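Local atomic coordinates of peptidase S15/CocE/NonD (Thaumarchaeota archaeon SCGC AB-539-E09, PDB entry 4PF1), a protein that is an archaeal serine aminopeptidase of the S15/CocE/NonD family, probably cleaving residues from the N-terminal end of peptides with an alpha/beta-hydrolase catalytic domain. Residues F493-G498 and T607-R612; Y584-Q589 and E601-A606. All coordinates share one frame; numbering follows the deposited sequence.

Contact 1: F493-G498 and T607-R612; sequences FASTSG and TQRVWR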
loop_
_atom_site.group_PDB
_atom_site.type_symbol
_atom_site.label_atom_id
_atom_site.label_comp_id
_atom_site.label_asym_id
_atom_site.label_seq_id
_atom_site.Cartn_x
_atom_site.Cartn_y
_atom_site.Cartn_z
ATOM N N PHE A 493 5.911 -31.413 -32.240
ATOM C CA PHE A 493 5.557 -32.773 -32.625
ATOM C C PHE A 493 4.924 -33.414 -31.408
ATOM O O PHE A 493 5.611 -33.664 -30.413
ATOM C CB PHE A 493 6.790 -33.556 -33.114
ATOM C CG PHE A 493 7.343 -33.095 -34.441
ATOM C CD1 PHE A 493 6.875 -33.634 -35.634
ATOM C CD2 PHE A 493 8.349 -32.138 -34.500
ATOM C CE1 PHE A 493 7.407 -33.226 -36.861
ATOM C CE2 PHE A 493 8.854 -31.705 -35.727
ATOM C CZ PHE A 493 8.388 -32.260 -36.899
ATOM N N ALA A 494 3.597 -33.565 -31.428
ATOM C CA ALA A 494 2.885 -34.066 -30.263
ATOM C C ALA A 494 1.813 -35.097 -30.606
ATOM O O ALA A 494 1.208 -35.049 -31.679
ATOM C CB ALA A 494 2.258 -32.906 -29.507
ATOM N N SER A 495 1.567 -36.018 -29.665
ATOM C CA SER A 495 0.525 -37.030 -29.777
ATOM C C SER A 495 -0.426 -36.930 -28.591
ATOM O O SER A 495 -0.009 -36.558 -27.493
ATOM C CB SER A 495 1.131 -38.429 -29.863
ATOM O OG SER A 495 1.709 -38.837 -28.634
ATOM N N THR A 496 -1.699 -37.249 -28.816
ATOM C CA THR A 496 -2.722 -37.269 -27.770
ATOM C C THR A 496 -3.505 -38.568 -27.857
ATOM O O THR A 496 -3.708 -39.087 -28.956
ATOM C CB THR A 496 -3.653 -36.029 -27.856
ATOM O OG1 THR A 496 -4.688 -36.157 -26.871
ATOM C CG2 THR A 496 -4.286 -35.844 -29.240
ATOM N N SER A 497 -3.972 -39.084 -26.708
ATOM C CA SER A 497 -4.803 -40.288 -26.696
ATOM C C SER A 497 -6.264 -39.943 -27.084
ATOM O O SER A 497 -7.072 -40.845 -27.292
ATOM C CB SER A 497 -4.743 -40.979 -25.336
ATOM O OG SER A 497 -5.166 -40.127 -24.286
ATOM N N GLY A 498 -6.562 -38.644 -27.205
ATOM C CA GLY A 498 -7.876 -38.143 -27.600
ATOM C C GLY A 498 -7.991 -37.819 -29.081
ATOM O O GLY A 498 -7.062 -38.087 -29.850
ATOM N N THR A 607 -3.834 -38.538 -22.510
ATOM C CA THR A 607 -2.400 -38.701 -22.301
ATOM C C THR A 607 -1.683 -37.933 -23.403
ATOM O O THR A 607 -1.867 -38.237 -24.579
ATOM C CB THR A 607 -2.043 -40.197 -22.266
ATOM O OG1 THR A 607 -2.790 -40.816 -21.222
ATOM C CG2 THR A 607 -0.561 -40.441 -22.045
ATOM N N GLN A 608 -0.917 -36.899 -23.024
ATOM C CA GLN A 608 -0.221 -36.029 -23.973
ATOM C C GLN A 608 1.261 -36.319 -23.992
ATOM O O GLN A 608 1.866 -36.512 -22.938
ATOM C CB GLN A 608 -0.457 -34.536 -23.644
ATOM C CG GLN A 608 -1.851 -34.186 -23.084
ATOM C CD GLN A 608 -2.943 -34.250 -24.122
ATOM O OE1 GLN A 608 -3.292 -35.316 -24.628
ATOM N NE2 GLN A 608 -3.558 -33.118 -24.404
ATOM N N ARG A 609 1.860 -36.324 -25.194
ATOM C CA ARG A 609 3.282 -36.604 -25.364
ATOM C C ARG A 609 3.931 -35.616 -26.309
ATOM O O ARG A 609 3.526 -35.525 -27.466
ATOM C CB ARG A 609 3.496 -38.032 -25.898
ATOM C CG ARG A 609 3.254 -39.136 -24.890
ATOM C CD ARG A 609 3.322 -40.486 -25.572
ATOM N NE ARG A 609 3.061 -41.583 -24.643
ATOM C CZ ARG A 609 3.030 -42.865 -24.993
ATOM N NH1 ARG A 609 3.248 -43.222 -26.253
ATOM N NH2 ARG A 609 2.785 -43.799 -24.086
ATOM N N VAL A 610 4.953 -34.891 -25.828
ATOM C CA VAL A 610 5.733 -33.981 -26.661
ATOM C C VAL A 610 7.014 -34.730 -27.062
ATOM O O VAL A 610 7.876 -34.995 -26.216
ATOM C CB VAL A 610 6.001 -32.615 -25.977
ATOM C CG1 VAL A 610 7.056 -31.813 -26.733
ATOM C CG2 VAL A 610 4.706 -31.811 -25.848
ATOM N N TRP A 611 7.088 -35.136 -28.340
ATOM C CA TRP A 611 8.181 -35.947 -28.872
ATOM C C TRP A 611 9.423 -35.119 -29.208
ATOM O O TRP A 611 9.313 -33.976 -29.642
ATOM C CB TRP A 611 7.702 -36.741 -30.092
ATOM C CG TRP A 611 6.793 -37.884 -29.731
ATOM C CD1 TRP A 611 5.520 -37.802 -29.241
ATOM C CD2 TRP A 611 7.101 -39.283 -29.816
ATOM N NE1 TRP A 611 5.020 -39.062 -29.008
ATOM C CE2 TRP A 611 5.971 -39.991 -29.348
ATOM C CE3 TRP A 611 8.223 -40.009 -30.251
ATOM C CZ2 TRP A 611 5.917 -41.390 -29.337
ATOM C CZ3 TRP A 611 8.175 -41.395 -30.221
ATOM C CH2 TRP A 611 7.038 -42.071 -29.757
ATOM N N ARG A 612 10.608 -35.714 -29.000
ATOM C CA ARG A 612 11.906 -35.065 -29.218
ATOM C C ARG A 612 12.922 -36.084 -29.751
ATOM O O ARG A 612 13.779 -36.574 -29.009
ATOM C CB ARG A 612 12.409 -34.401 -27.916
ATOM C CG ARG A 612 12.032 -35.164 -26.643
ATOM C CD ARG A 612 12.710 -34.593 -25.427
ATOM N NE ARG A 612 12.282 -35.276 -24.206
ATOM C CZ ARG A 612 12.885 -36.341 -23.691
ATOM N NH1 ARG A 612 13.954 -36.860 -24.284
ATOM N NH2 ARG A 612 12.428 -36.893 -22.575
HETATM O O HOH W 1 -0.272 -39.434 -26.630
HETATM O O HOH W 2 2.583 -41.627 -28.637
#

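Contact 2: Y584-Q589 and E601-A606; sequences YDRNPQ and ESYRKA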
loop_
_atom_site.group_PDB
_atom_site.type_symbol
_atom_site.label_atom_id
_atom_site.label_comp_id
_atom_site.label_asym_id
_atom_site.label_seq_id
_atom_site.Cartn_x
_atom_site.Cartn_y
_atom_site.Cartn_z
ATOM N N TYR A 584 -9.650 -18.945 -22.042
ATOM C CA TYR A 584 -9.995 -19.811 -23.166
ATOM C C TYR A 584 -10.907 -20.927 -22.693
ATOM O O TYR A 584 -10.691 -21.468 -21.606
ATOM C CB TYR A 584 -8.731 -20.393 -23.818
ATOM C CG TYR A 584 -7.872 -19.345 -24.485
ATOM C CD1 TYR A 584 -6.844 -18.713 -23.792
ATOM C CD2 TYR A 584 -8.115 -18.952 -25.797
ATOM C CE1 TYR A 584 -6.069 -17.725 -24.394
ATOM C CE2 TYR A 584 -7.335 -17.978 -26.415
ATOM C CZ TYR A 584 -6.324 -17.354 -25.704
ATOM O OH TYR A 584 -5.563 -16.387 -26.306
ATOM N N ASP A 585 -11.928 -21.284 -23.497
ATOM C CA ASP A 585 -12.803 -22.400 -23.135
ATOM C C ASP A 585 -12.017 -23.716 -23.267
ATOM O O ASP A 585 -11.030 -23.772 -24.007
ATOM C CB ASP A 585 -14.101 -22.414 -23.973
ATOM C CG ASP A 585 -13.943 -22.624 -25.470
ATOM O OD1 ASP A 585 -12.814 -22.463 -25.980
ATOM O OD2 ASP A 585 -14.957 -22.899 -26.136
ATOM N N ARG A 586 -12.400 -24.738 -22.496
ATOM C CA ARG A 586 -11.692 -26.019 -22.503
ATOM C C ARG A 586 -11.910 -26.782 -23.781
ATOM O O ARG A 586 -13.037 -26.848 -24.286
ATOM C CB ARG A 586 -12.148 -26.915 -21.342
ATOM C CG ARG A 586 -11.963 -26.328 -19.961
ATOM C CD ARG A 586 -12.758 -27.107 -18.933
ATOM N NE ARG A 586 -14.187 -27.172 -19.256
ATOM C CZ ARG A 586 -14.964 -28.221 -19.002
ATOM N NH1 ARG A 586 -14.461 -29.304 -18.426
ATOM N NH2 ARG A 586 -16.247 -28.196 -19.327
ATOM N N ASN A 587 -10.852 -27.432 -24.264
ATOM C CA ASN A 587 -10.984 -28.361 -25.366
ATOM C C ASN A 587 -11.515 -29.669 -24.762
ATOM O O ASN A 587 -10.973 -30.124 -23.748
ATOM C CB ASN A 587 -9.649 -28.566 -26.088
ATOM C CG ASN A 587 -9.788 -29.286 -27.408
ATOM O OD1 ASN A 587 -10.205 -30.449 -27.474
ATOM N ND2 ASN A 587 -9.441 -28.609 -28.488
ATOM N N PRO A 588 -12.612 -30.253 -25.305
ATOM C CA PRO A 588 -13.155 -31.493 -24.707
ATOM C C PRO A 588 -12.172 -32.665 -24.743
ATOM O O PRO A 588 -12.275 -33.575 -23.921
ATOM C CB PRO A 588 -14.399 -31.786 -25.559
ATOM C CG PRO A 588 -14.716 -30.496 -26.248
ATOM C CD PRO A 588 -13.406 -29.826 -26.475
ATOM N N GLN A 589 -11.203 -32.620 -25.683
ATOM C CA GLN A 589 -10.157 -33.628 -25.915
ATOM C C GLN A 589 -10.742 -34.885 -26.611
ATOM O O GLN A 589 -10.047 -35.881 -26.805
ATOM C CB GLN A 589 -9.333 -33.945 -24.647
ATOM C CG GLN A 589 -8.627 -32.685 -24.129
ATOM C CD GLN A 589 -7.664 -32.863 -22.988
ATOM O OE1 GLN A 589 -6.801 -32.013 -22.767
ATOM N NE2 GLN A 589 -7.826 -33.908 -22.186
ATOM N N GLU A 601 -20.332 -35.213 -21.554
ATOM C CA GLU A 601 -19.741 -36.548 -21.782
ATOM C C GLU A 601 -18.499 -36.491 -22.692
ATOM O O GLU A 601 -17.679 -37.412 -22.661
ATOM C CB GLU A 601 -20.768 -37.534 -22.390
ATOM C CG GLU A 601 -22.199 -37.366 -21.903
ATOM C CD GLU A 601 -23.042 -36.454 -22.772
ATOM O OE1 GLU A 601 -23.376 -36.852 -23.913
ATOM O OE2 GLU A 601 -23.375 -35.341 -22.311
ATOM N N SER A 602 -18.373 -35.424 -23.509
ATOM C CA SER A 602 -17.265 -35.257 -24.450
ATOM C C SER A 602 -15.946 -34.827 -23.764
ATOM O O SER A 602 -14.882 -34.968 -24.365
ATOM C CB SER A 602 -17.639 -34.249 -25.535
ATOM O OG SER A 602 -17.707 -32.923 -25.034
ATOM N N TYR A 603 -16.018 -34.304 -22.521
ATOM C CA TYR A 603 -14.845 -33.825 -21.778
ATOM C C TYR A 603 -14.152 -34.995 -21.065
ATOM O O TYR A 603 -14.602 -35.441 -20.002
ATOM C CB TYR A 603 -15.243 -32.703 -20.790
ATOM C CG TYR A 603 -15.744 -31.448 -21.479
ATOM C CD1 TYR A 603 -17.072 -31.332 -21.884
ATOM C CD2 TYR A 603 -14.890 -30.379 -21.732
ATOM C CE1 TYR A 603 -17.532 -30.193 -22.545
ATOM C CE2 TYR A 603 -15.338 -29.234 -22.394
ATOM C CZ TYR A 603 -16.663 -29.146 -22.797
ATOM O OH TYR A 603 -17.120 -28.017 -23.437
ATOM N N ARG A 604 -13.072 -35.521 -21.680
ATOM C CA ARG A 604 -12.350 -36.678 -21.135
ATOM C C ARG A 604 -10.853 -36.427 -20.995
ATOM O O ARG A 604 -10.268 -35.687 -21.791
ATOM C CB ARG A 604 -12.558 -37.925 -22.016
ATOM C CG ARG A 604 -14.013 -38.295 -22.322
ATOM C CD ARG A 604 -14.155 -39.725 -22.841
ATOM N NE ARG A 604 -13.184 -40.051 -23.893
ATOM C CZ ARG A 604 -12.186 -40.923 -23.749
ATOM N NH1 ARG A 604 -12.026 -41.576 -22.603
ATOM N NH2 ARG A 604 -11.344 -41.148 -24.750
ATOM N N LYS A 605 -10.222 -37.119 -20.016
ATOM C CA LYS A 605 -8.776 -37.082 -19.771
ATOM C C LYS A 605 -8.032 -37.623 -20.978
ATOM O O LYS A 605 -8.521 -38.538 -21.644
ATOM C CB LYS A 605 -8.408 -37.927 -18.537
ATOM C CG LYS A 605 -8.855 -37.350 -17.208
ATOM C CD LYS A 605 -8.393 -38.235 -16.062
ATOM C CE LYS A 605 -9.075 -37.890 -14.764
ATOM N NZ LYS A 605 -8.527 -38.679 -13.633
ATOM N N ALA A 606 -6.854 -37.066 -21.261
ATOM C CA ALA A 606 -6.034 -37.521 -22.377
ATOM C C ALA A 606 -4.566 -37.544 -21.992
ATOM O O ALA A 606 -4.109 -36.686 -21.229
ATOM C CB ALA A 606 -6.244 -36.628 -23.589
HETATM O O HOH W 3 -15.532 -25.917 -23.525
HETATM O O HOH W 4 -9.658 -37.769 -24.625
#

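Contact 1: F493-G498 and T607-R612
Ser495 and Arg609 face each other as a hydrogen-bonded antiparallel pair. Ser495 N donates a hydrogen bond to Arg609 O at 3.0 Å, and Arg609 N donates one to Ser495 O. Trp611 N extends the pairing by bonding Phe493 O at 2.9 Å.

The side chain of Ser495 can be followed outward. Ser495 CB lies 4.0 Å from Trp611 NE1. With chi1 at 70°, OG stands between the backbone N and the carbonyl carbon. There Ser495 OG packs 3.4 Å from Arg609 CB, at the edge of the indole and near its plane. Water 1 joins OG to Thr607 O, and water 2 joins it to Arg609 NH1. The arginine continues past the serine to a salt bridge with Glu427.

Where strand 489-496 ends and strand 606-625 begins, Thr607 N donates to Ser497 OG at 2.7 Å, nearly straight at 169°. Thr496 lies beside Gln608, pointing the same way. Thr496 OG1 accepts from Gly498 N at 3.1 Å, an ST turn. A valine in place of Thr496 would probably leave Gly498 N without this acceptor and the turn less firmly set.

Backbone bonds thus set the antiparallel register in the C-terminal non-catalytic domain. The hydroxyls of Thr496 and Ser497 take up backbone N-H groups at the strand end, and waters link Ser495 OG to Thr607 O and the Arg609 guanidinium.

Contact 2: Y584-Q589 and E601-A606
Tyr603 lies between Arg586 on one face of its ring and Pro588 on the other. The guanidinium is stacked flat on the phenol, its plane only 2° from the ring plane. It is an off-centre cation-pi stack, with Arg586 CZ 4.0 Å from the centroid of the Tyr603 ring and 33° off its normal. Arg586 NH2 comes within 3.4 Å of Tyr603 CE2 near the rim. A bend at chi3 (-57°) turns the arginine chain, which crosses the tyrosine at about a right angle. On the opposite face Pro588 CB makes a CH-pi contact over the ring centre, 4.2 Å from the centroid of Tyr603. Water 3, in plane at the ring edge, links Tyr603 OH to Arg586 O.

Two hydrogen bonds join the chains beside the stack. Arg604 N donates to Pro588 O at 3.1 Å. Gln589 reaches out with an extended chain, and Gln589 NE2 donates to Arg604 O at 3.0 Å, on a lone pair. Asn587 OD1 accepts from Gln589 N, an Asx turn.

Gly239 and Pro432 accept from the Arg586 guanidinium through their carbonyls, and Ser430 bonds Gln589 OE1. The contact thus bonds the loop to the end of helix 231-238 and to strand 425-430 and the residues just after it, and runs straight into strand 606-625 at Ala606.

Overall arrangement
From the N terminus, the chain first runs through the alpha/beta-hydrolase part and then reaches strand 489-496, the first side of contact 1. It continues through strands 502-510, 525-534, 553-558, 562-566 and 571-577 into the loop that holds 584-589. Contact 2 closes a short loop of its own, with eleven residues between its segments. The chain then enters strand 606-625 at once, and 607-612 closes the far larger loop of contact 1. Contact 2 is thus nested inside contact 1. Their centres are 15 Å apart, and they meet where Ala606 packs against Thr496 and Ser497. Contact 1 pairs two strands within one antiparallel sheet; contact 2 folds the preceding loop back on itself, close to helix 231-238.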